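Local coordinates for mitotic checkpoint control protein kinase BUB1 (Drosophila melanogaster, PDB 6JKK), which probably acts through this C-terminal kinase domain as an ATP-binding protein kinase of the mitotic checkpoint at the kinetochore, at residues D186-M191 against S202-D207; L139-C143 against V255-L259. All blocks are in the same frame, centred on the assembly; numbering follows the deposited sequence.

Contact 1 of 2, residues D186-M191 against S202-D207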
ATOM      1  N   ASP A 186       2.636   4.617   4.955  1.00 14.69           N
ATOM      2  CA  ASP A 186       1.590   4.130   5.860  1.00 18.28           C
ATOM      3  C   ASP A 186       0.892   2.868   5.358  1.00 19.77           C
ATOM      4  O   ASP A 186       0.317   2.107   6.147  1.00 18.78           O
ATOM      5  CB  ASP A 186       0.515   5.208   6.035  1.00 24.54           C
ATOM      6  CG  ASP A 186       1.090   6.574   6.316  1.00 30.75           C
ATOM      7  OD1 ASP A 186       1.733   7.156   5.413  1.00 28.06           O
ATOM      8  OD2 ASP A 186       0.875   7.076   7.440  1.00 31.89           O
ATOM      9  N   ASN A 187       0.910   2.653   4.046  1.00 14.35           N
ATOM     10  CA  ASN A 187       0.130   1.557   3.471  1.00 16.82           C
ATOM     11  C   ASN A 187       0.906   0.282   3.165  1.00 15.73           C
ATOM     12  O   ASN A 187       0.374  -0.635   2.531  1.00 13.80           O
ATOM     13  CB  ASN A 187      -0.671   2.041   2.260  1.00 19.45           C
ATOM     14  CG  ASN A 187      -1.861   2.895   2.663  1.00 28.16           C
ATOM     15  OD1 ASN A 187      -2.367   2.784   3.785  1.00 26.59           O
ATOM     16  ND2 ASN A 187      -2.313   3.754   1.755  1.00 24.61           N
ATOM     17  N   PHE A 188       2.166   0.234   3.604  1.00 11.84           N
ATOM     18  CA  PHE A 188       2.896  -1.027   3.706  1.00 12.72           C
ATOM     19  C   PHE A 188       3.095  -1.366   5.174  1.00 17.90           C
ATOM     20  O   PHE A 188       3.668  -0.574   5.932  1.00 18.28           O
ATOM     21  CB  PHE A 188       4.265  -0.955   3.012  1.00 12.99           C
ATOM     22  CG  PHE A 188       4.186  -0.996   1.513  1.00 11.38           C
ATOM     23  CD1 PHE A 188       4.308   0.172   0.770  1.00  9.45           C
ATOM     24  CD2 PHE A 188       3.987  -2.203   0.843  1.00 15.16           C
ATOM     25  CE1 PHE A 188       4.231   0.148  -0.618  1.00 12.05           C
ATOM     26  CE2 PHE A 188       3.908  -2.239  -0.552  1.00 13.96           C
ATOM     27  CZ  PHE A 188       4.031  -1.057  -1.279  1.00 13.45           C
ATOM     28  N   LEU A 189       2.607  -2.536   5.577  1.00 13.93           N
ATOM     29  CA  LEU A 189       2.853  -3.032   6.925  1.00 12.19           C
ATOM     30  C   LEU A 189       4.009  -4.011   6.868  1.00 16.12           C
ATOM     31  O   LEU A 189       4.141  -4.760   5.897  1.00 18.20           O
ATOM     32  CB  LEU A 189       1.613  -3.737   7.481  1.00 16.58           C
ATOM     33  CG  LEU A 189       0.311  -2.945   7.622  1.00 18.58           C
ATOM     34  CD1 LEU A 189      -0.802  -3.832   8.175  1.00 21.16           C
ATOM     35  CD2 LEU A 189       0.503  -1.714   8.508  1.00 19.18           C
ATOM     36  N   LEU A 190       4.844  -4.009   7.900  1.00 13.87           N
ATOM     37  CA  LEU A 190       5.862  -5.050   8.041  1.00 15.78           C
ATOM     38  C   LEU A 190       5.258  -6.155   8.883  1.00 15.26           C
ATOM     39  O   LEU A 190       4.954  -5.950  10.063  1.00 16.69           O
ATOM     40  CB  LEU A 190       7.124  -4.500   8.712  1.00 20.34           C
ATOM     41  CG  LEU A 190       8.297  -5.466   8.904  1.00 20.31           C
ATOM     42  CD1 LEU A 190       8.814  -5.934   7.569  1.00 17.19           C
ATOM     43  CD2 LEU A 190       9.415  -4.804   9.675  1.00 18.05           C
ATOM     44  N   MET A 191       5.082  -7.325   8.280  1.00 17.69           N
ATOM     45  CA  MET A 191       4.332  -8.407   8.911  1.00 18.60           C
ATOM     46  C   MET A 191       5.244  -9.329   9.703  1.00 23.15           C
ATOM     47  O   MET A 191       4.810  -9.980  10.660  1.00 22.87           O
ATOM     48  CB  MET A 191       3.583  -9.212   7.852  1.00 18.51           C
ATOM     49  CG  MET A 191       2.652  -8.369   7.006  1.00 16.60           C
ATOM     50  SD  MET A 191       1.494  -7.443   8.033  1.00 19.95           S
ATOM     51  CE  MET A 191       0.425  -8.765   8.601  1.00 21.34           C
ATOM     52  N   SER A 202       8.031  -9.793   3.369  1.00 20.75           N
ATOM     53  CA  SER A 202       7.718  -9.513   4.762  1.00 18.31           C
ATOM     54  C   SER A 202       6.782  -8.320   4.864  1.00 17.24           C
ATOM     55  O   SER A 202       6.311  -7.985   5.955  1.00 15.27           O
ATOM     56  CB  SER A 202       8.992  -9.252   5.561  1.00 20.48           C
ATOM     57  OG  SER A 202       9.843 -10.383   5.541  1.00 25.85           O
ATOM     58  N   LEU A 203       6.513  -7.692   3.720  1.00 17.07           N
ATOM     59  CA  LEU A 203       5.616  -6.539   3.644  1.00 13.50           C
ATOM     60  C   LEU A 203       4.208  -6.902   3.174  1.00 17.72           C
ATOM     61  O   LEU A 203       4.011  -7.896   2.475  1.00 17.99           O
ATOM     62  CB  LEU A 203       6.186  -5.502   2.678  1.00 19.17           C
ATOM     63  CG  LEU A 203       6.939  -4.265   3.162  1.00 24.33           C
ATOM     64  CD1 LEU A 203       7.497  -4.406   4.572  1.00 15.94           C
ATOM     65  CD2 LEU A 203       8.035  -3.922   2.167  1.00 14.82           C
ATOM     66  N   GLN A 204       3.235  -6.073   3.540  1.00 15.25           N
ATOM     67  CA  GLN A 204       1.860  -6.243   3.068  1.00 12.48           C
ATOM     68  C   GLN A 204       1.268  -4.885   2.713  1.00 14.77           C
ATOM     69  O   GLN A 204       1.343  -3.940   3.503  1.00 17.67           O
ATOM     70  CB  GLN A 204       1.004  -6.924   4.138  1.00 16.72           C
ATOM     71  CG  GLN A 204      -0.441  -7.206   3.716  1.00 15.70           C
ATOM     72  CD  GLN A 204      -1.233  -7.904   4.805  1.00 20.17           C
ATOM     73  OE1 GLN A 204      -1.922  -7.260   5.599  1.00 20.97           O
ATOM     74  NE2 GLN A 204      -1.136  -9.227   4.851  1.00 15.29           N
ATOM     75  N   LEU A 205       0.689  -4.793   1.519  1.00 12.67           N
ATOM     76  CA  LEU A 205       0.014  -3.575   1.070  1.00 11.96           C
ATOM     77  C   LEU A 205      -1.421  -3.576   1.593  1.00 11.16           C
ATOM     78  O   LEU A 205      -2.131  -4.579   1.464  1.00 12.35           O
ATOM     79  CB  LEU A 205       0.008  -3.523  -0.459  1.00 11.86           C
ATOM     80  CG  LEU A 205      -0.610  -2.292  -1.124  1.00 15.45           C
ATOM     81  CD1 LEU A 205       0.188  -1.053  -0.774  1.00 12.61           C
ATOM     82  CD2 LEU A 205      -0.675  -2.479  -2.638  1.00 10.93           C
ATOM     83  N   ILE A 206      -1.845  -2.457   2.182  1.00 14.43           N
ATOM     84  CA  ILE A 206      -3.167  -2.358   2.806  1.00 13.13           C
ATOM     85  C   ILE A 206      -3.926  -1.119   2.332  1.00 13.52           C
ATOM     86  O   ILE A 206      -3.358  -0.246   1.660  1.00 15.51           O
ATOM     87  CB  ILE A 206      -3.039  -2.271   4.342  1.00 16.54           C
ATOM     88  CG1 ILE A 206      -2.391  -0.938   4.742  1.00 12.52           C
ATOM     89  CG2 ILE A 206      -2.219  -3.444   4.891  1.00 14.43           C
ATOM     90  CD1 ILE A 206      -2.395  -0.626   6.256  1.00 14.68           C
ATOM     91  N   ASP A 207      -5.205  -1.045   2.705  1.00 12.65           N
ATOM     92  CA  ASP A 207      -6.030   0.147   2.506  1.00 15.74           C
ATOM     93  C   ASP A 207      -6.353   0.416   1.038  1.00 15.66           C
ATOM     94  O   ASP A 207      -5.858   1.372   0.443  1.00 18.34           O
ATOM     95  CB  ASP A 207      -5.399   1.380   3.173  1.00 18.62           C
ATOM     96  CG  ASP A 207      -5.754   1.497   4.648  1.00 34.60           C
ATOM     97  OD1 ASP A 207      -4.952   2.090   5.409  1.00 33.11           O
ATOM     98  OD2 ASP A 207      -6.833   1.010   5.051  1.00 31.55           O
TER

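Contact 2 of 2, residues L139-C143 against V255-L259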
ATOM      1  N   LEU A 139       5.410   0.884   7.560  1.00 14.61           N
ATOM      2  CA  LEU A 139       6.765   1.337   7.243  1.00 19.01           C
ATOM      3  C   LEU A 139       7.110   2.675   7.888  1.00 23.26           C
ATOM      4  O   LEU A 139       8.274   2.924   8.215  1.00 25.82           O
ATOM      5  CB  LEU A 139       6.992   1.396   5.730  1.00 20.66           C
ATOM      6  CG  LEU A 139       7.468   0.088   5.118  1.00 19.73           C
ATOM      7  CD1 LEU A 139       7.818   0.269   3.655  1.00 25.88           C
ATOM      8  CD2 LEU A 139       8.664  -0.458   5.887  1.00 18.82           C
ATOM      9  N   ILE A 140       6.104   3.532   8.066  1.00 22.25           N
ATOM     10  CA  ILE A 140       6.279   4.797   8.779  1.00 20.94           C
ATOM     11  C   ILE A 140       6.733   4.536  10.212  1.00 22.41           C
ATOM     12  O   ILE A 140       7.747   5.079  10.671  1.00 24.77           O
ATOM     13  CB  ILE A 140       4.965   5.617   8.803  1.00 28.15           C
ATOM     14  CG1 ILE A 140       4.801   6.404   7.510  1.00 30.21           C
ATOM     15  CG2 ILE A 140       4.943   6.592   9.989  1.00 44.44           C
ATOM     16  CD1 ILE A 140       5.828   7.527   7.352  1.00 31.46           C
ATOM     17  N   GLY A 141       5.982   3.697  10.917  1.00 16.46           N
ATOM     18  CA  GLY A 141       6.284   3.389  12.303  1.00 19.90           C
ATOM     19  C   GLY A 141       7.643   2.732  12.466  1.00 18.10           C
ATOM     20  O   GLY A 141       8.383   3.040  13.400  1.00 19.56           O
ATOM     21  N   VAL A 142       7.962   1.822  11.548  1.00 13.41           N
ATOM     22  CA  VAL A 142       9.262   1.152  11.529  1.00 12.73           C
ATOM     23  C   VAL A 142      10.385   2.140  11.235  1.00 16.27           C
ATOM     24  O   VAL A 142      11.403   2.170  11.930  1.00 17.86           O
ATOM     25  CB  VAL A 142       9.278   0.026  10.470  1.00 21.69           C
ATOM     26  CG1 VAL A 142      10.692  -0.511  10.275  1.00 16.29           C
ATOM     27  CG2 VAL A 142       8.336  -1.094  10.876  1.00 21.48           C
ATOM     28  N   CYS A 143      10.199   2.946  10.195  1.00 13.94           N
ATOM     29  CA  CYS A 143      11.191   3.952   9.801  1.00 16.49           C
ATOM     30  C   CYS A 143      11.520   4.907  10.948  1.00 19.09           C
ATOM     31  O   CYS A 143      12.684   5.272  11.189  1.00 19.07           O
ATOM     32  CB  CYS A 143      10.624   4.751   8.630  1.00 22.42           C
ATOM     33  SG  CYS A 143      11.824   5.500   7.533  1.00 32.43           S
ATOM     34  N   VAL A 255       7.729   6.504  -1.239  1.00 15.03           N
ATOM     35  CA  VAL A 255       8.027   5.624  -0.107  1.00 17.79           C
ATOM     36  C   VAL A 255       9.530   5.337  -0.006  1.00 16.57           C
ATOM     37  O   VAL A 255      10.107   5.372   1.084  1.00 17.02           O
ATOM     38  CB  VAL A 255       7.260   4.291  -0.190  1.00 17.18           C
ATOM     39  CG1 VAL A 255       7.618   3.408   0.998  1.00 16.04           C
ATOM     40  CG2 VAL A 255       5.764   4.539  -0.207  1.00 12.78           C
ATOM     41  N   MET A 256      10.158   5.044  -1.140  1.00 16.21           N
ATOM     42  CA  MET A 256      11.601   4.816  -1.160  1.00 13.28           C
ATOM     43  C   MET A 256      12.324   6.050  -0.633  1.00 16.34           C
ATOM     44  O   MET A 256      13.307   5.935   0.096  1.00 15.97           O
ATOM     45  CB  MET A 256      12.092   4.497  -2.576  1.00 13.88           C
ATOM     46  CG  MET A 256      11.486   3.251  -3.204  1.00 19.56           C
ATOM     47  SD  MET A 256      12.174   3.055  -4.859  1.00 19.55           S
ATOM     48  CE  MET A 256      11.264   1.603  -5.415  1.00 19.26           C
ATOM     49  N   HIS A 257      11.820   7.229  -0.990  1.00 15.34           N
ATOM     50  CA  HIS A 257      12.417   8.496  -0.566  1.00 17.39           C
ATOM     51  C   HIS A 257      12.361   8.691   0.952  1.00 18.71           C
ATOM     52  O   HIS A 257      13.329   9.156   1.565  1.00 19.88           O
ATOM     53  CB  HIS A 257      11.721   9.665  -1.278  1.00 19.07           C
ATOM     54  CG  HIS A 257      12.395  10.987  -1.090  1.00 19.20           C
ATOM     55  ND1 HIS A 257      12.261  11.735   0.060  1.00 19.14           N
ATOM     56  CD2 HIS A 257      13.195  11.706  -1.914  1.00 22.18           C
ATOM     57  CE1 HIS A 257      12.960  12.851  -0.058  1.00 24.18           C
ATOM     58  NE2 HIS A 257      13.536  12.858  -1.247  1.00 25.47           N
ATOM     59  N   VAL A 258      11.224   8.352   1.554  1.00 15.98           N
ATOM     60  CA  VAL A 258      11.068   8.487   3.006  1.00 20.63           C
ATOM     61  C   VAL A 258      12.011   7.535   3.739  1.00 17.12           C
ATOM     62  O   VAL A 258      12.607   7.898   4.758  1.00 17.89           O
ATOM     63  CB  VAL A 258       9.605   8.238   3.447  1.00 27.49           C
ATOM     64  CG1 VAL A 258       9.478   8.312   4.958  1.00 32.88           C
ATOM     65  CG2 VAL A 258       8.693   9.262   2.820  1.00 29.67           C
ATOM     66  N   LEU A 259      12.151   6.318   3.209  1.00 14.25           N
ATOM     67  CA  LEU A 259      13.005   5.309   3.820  1.00 18.16           C
ATOM     68  C   LEU A 259      14.470   5.727   3.748  1.00 17.03           C
ATOM     69  O   LEU A 259      15.200   5.643   4.737  1.00 17.46           O
ATOM     70  CB  LEU A 259      12.811   3.954   3.124  1.00 15.04           C
ATOM     71  CG  LEU A 259      11.408   3.341   3.174  1.00 16.38           C
ATOM     72  CD1 LEU A 259      11.379   1.990   2.475  1.00 17.20           C
ATOM     73  CD2 LEU A 259      10.958   3.195   4.604  1.00 14.38           C
TER

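Contact 1 of 2, residues D186-M191 against S202-D207
Leu189 and Gln204 face each other as the hydrogen-bonded pair of a short antiparallel ladder, Leu189 N giving to Gln204 O at 2.8 Å and Gln204 N giving back to Leu189 O. Two further backbone bonds continue the ladder: Ile206 N to Asn187 O at 2.9 Å and Met191 N to Ser202 O at 2.7 Å. On the face of Phe188 and Leu205, Leu205 CD1 sits over the Phe188 ring, 4.0 Å from its centroid and displaced toward the rim, while Leu190 CD1 meets Leu203 CD1 at 3.6 Å. On the side of Leu189 and Gln204, Leu189 lies across Ile206 at about a right angle, CD1 to CG2 3.6 Å. Met191, with CG anti to its carbonyl carbon (chi1 -57°), sets CG against Gln204 CB, and bends at chi2 and chi3 keep SD and CE beside the Gln204 chain. Beyond the ladder, Asn187 OD1 comes within 3.1 Å of Asp207 OD1; both are acceptors, and amide and carboxylate stand 75° apart. What holds these two groups comes from outside: Asn187 ND2 hydrogen-bonds to Asp182 O, and Asp207 OD2 forms a salt bridge with Lys85, the predicted ATP-binding lysine. Helix 156-175 packs against Phe188 and Leu203 through Met166. In protein kinases this hairpin joins the catalytic loop to the DFG motif, bringing the loop's asparagine and the motif's aspartate together at the floor of the ATP cleft.

Contact 2 of 2, residues L139-C143 against V255-L259
Leu139 reaches from helix 139-150 into the side of helix 246-261, and its CD1 alone makes two contacts there: Val255 CG1 and Leu259 CD1, each at 4.1 Å. In both pairs the side chains cross at about a right angle; Val255 and Leu259 lie one turn apart, and the one methyl touches both. Leu259 in turn divides its branches, CD1 going to Leu139 and CD2 to Cys143 SG at 3.8 Å. Cys143 can make that contact because its sulfur lies anti to the backbone N (chi1 -154°), reaching over toward the other helix; SG also approaches Val258 O to 3.8 Å without being bonded to it. This is helix packing within the C-terminal lobe of the kinase fold, between the helices conventionally called alphaD and alphaF. Their short segments run nearly parallel, 16° apart, with the axes 10.9 Å from each other, a spacing bridged mainly by side chains. At the margin, Ile140 CD1 meets Val258 CG1 at 4.4 Å, and Tyr264 touches both of these residues. Helix 156-175 packs against the same group: Met166 touches Leu139 and Val255, while Val159 meets Leu259.

The two contacts lie about 11 Å apart between centres and join directly at the start of helix 139-150, where Leu139 N probably donates a hydrogen bond to Phe188 O at 2.8 Å. Two side-chain contacts add to this: Leu190 CD2 meets Val142 CG2 at 4.0 Å, and Asp186 OD1 lies 3.8 Å from Ile140 CG1. Met166 of helix 156-175 touches both Phe188 of contact 1 and Leu139 of contact 2. Contact 1 borders the predicted ATP site, the Asp207 side chain lying about 3 Å from that of Lys85 at their nearest atoms, with a glycerol, probably from the crystallisation liquor, hydrogen-bonded to Asp207 N; contact 2 lies away from it. In sequence, the hairpin is nested within the long loop closed by contact 2.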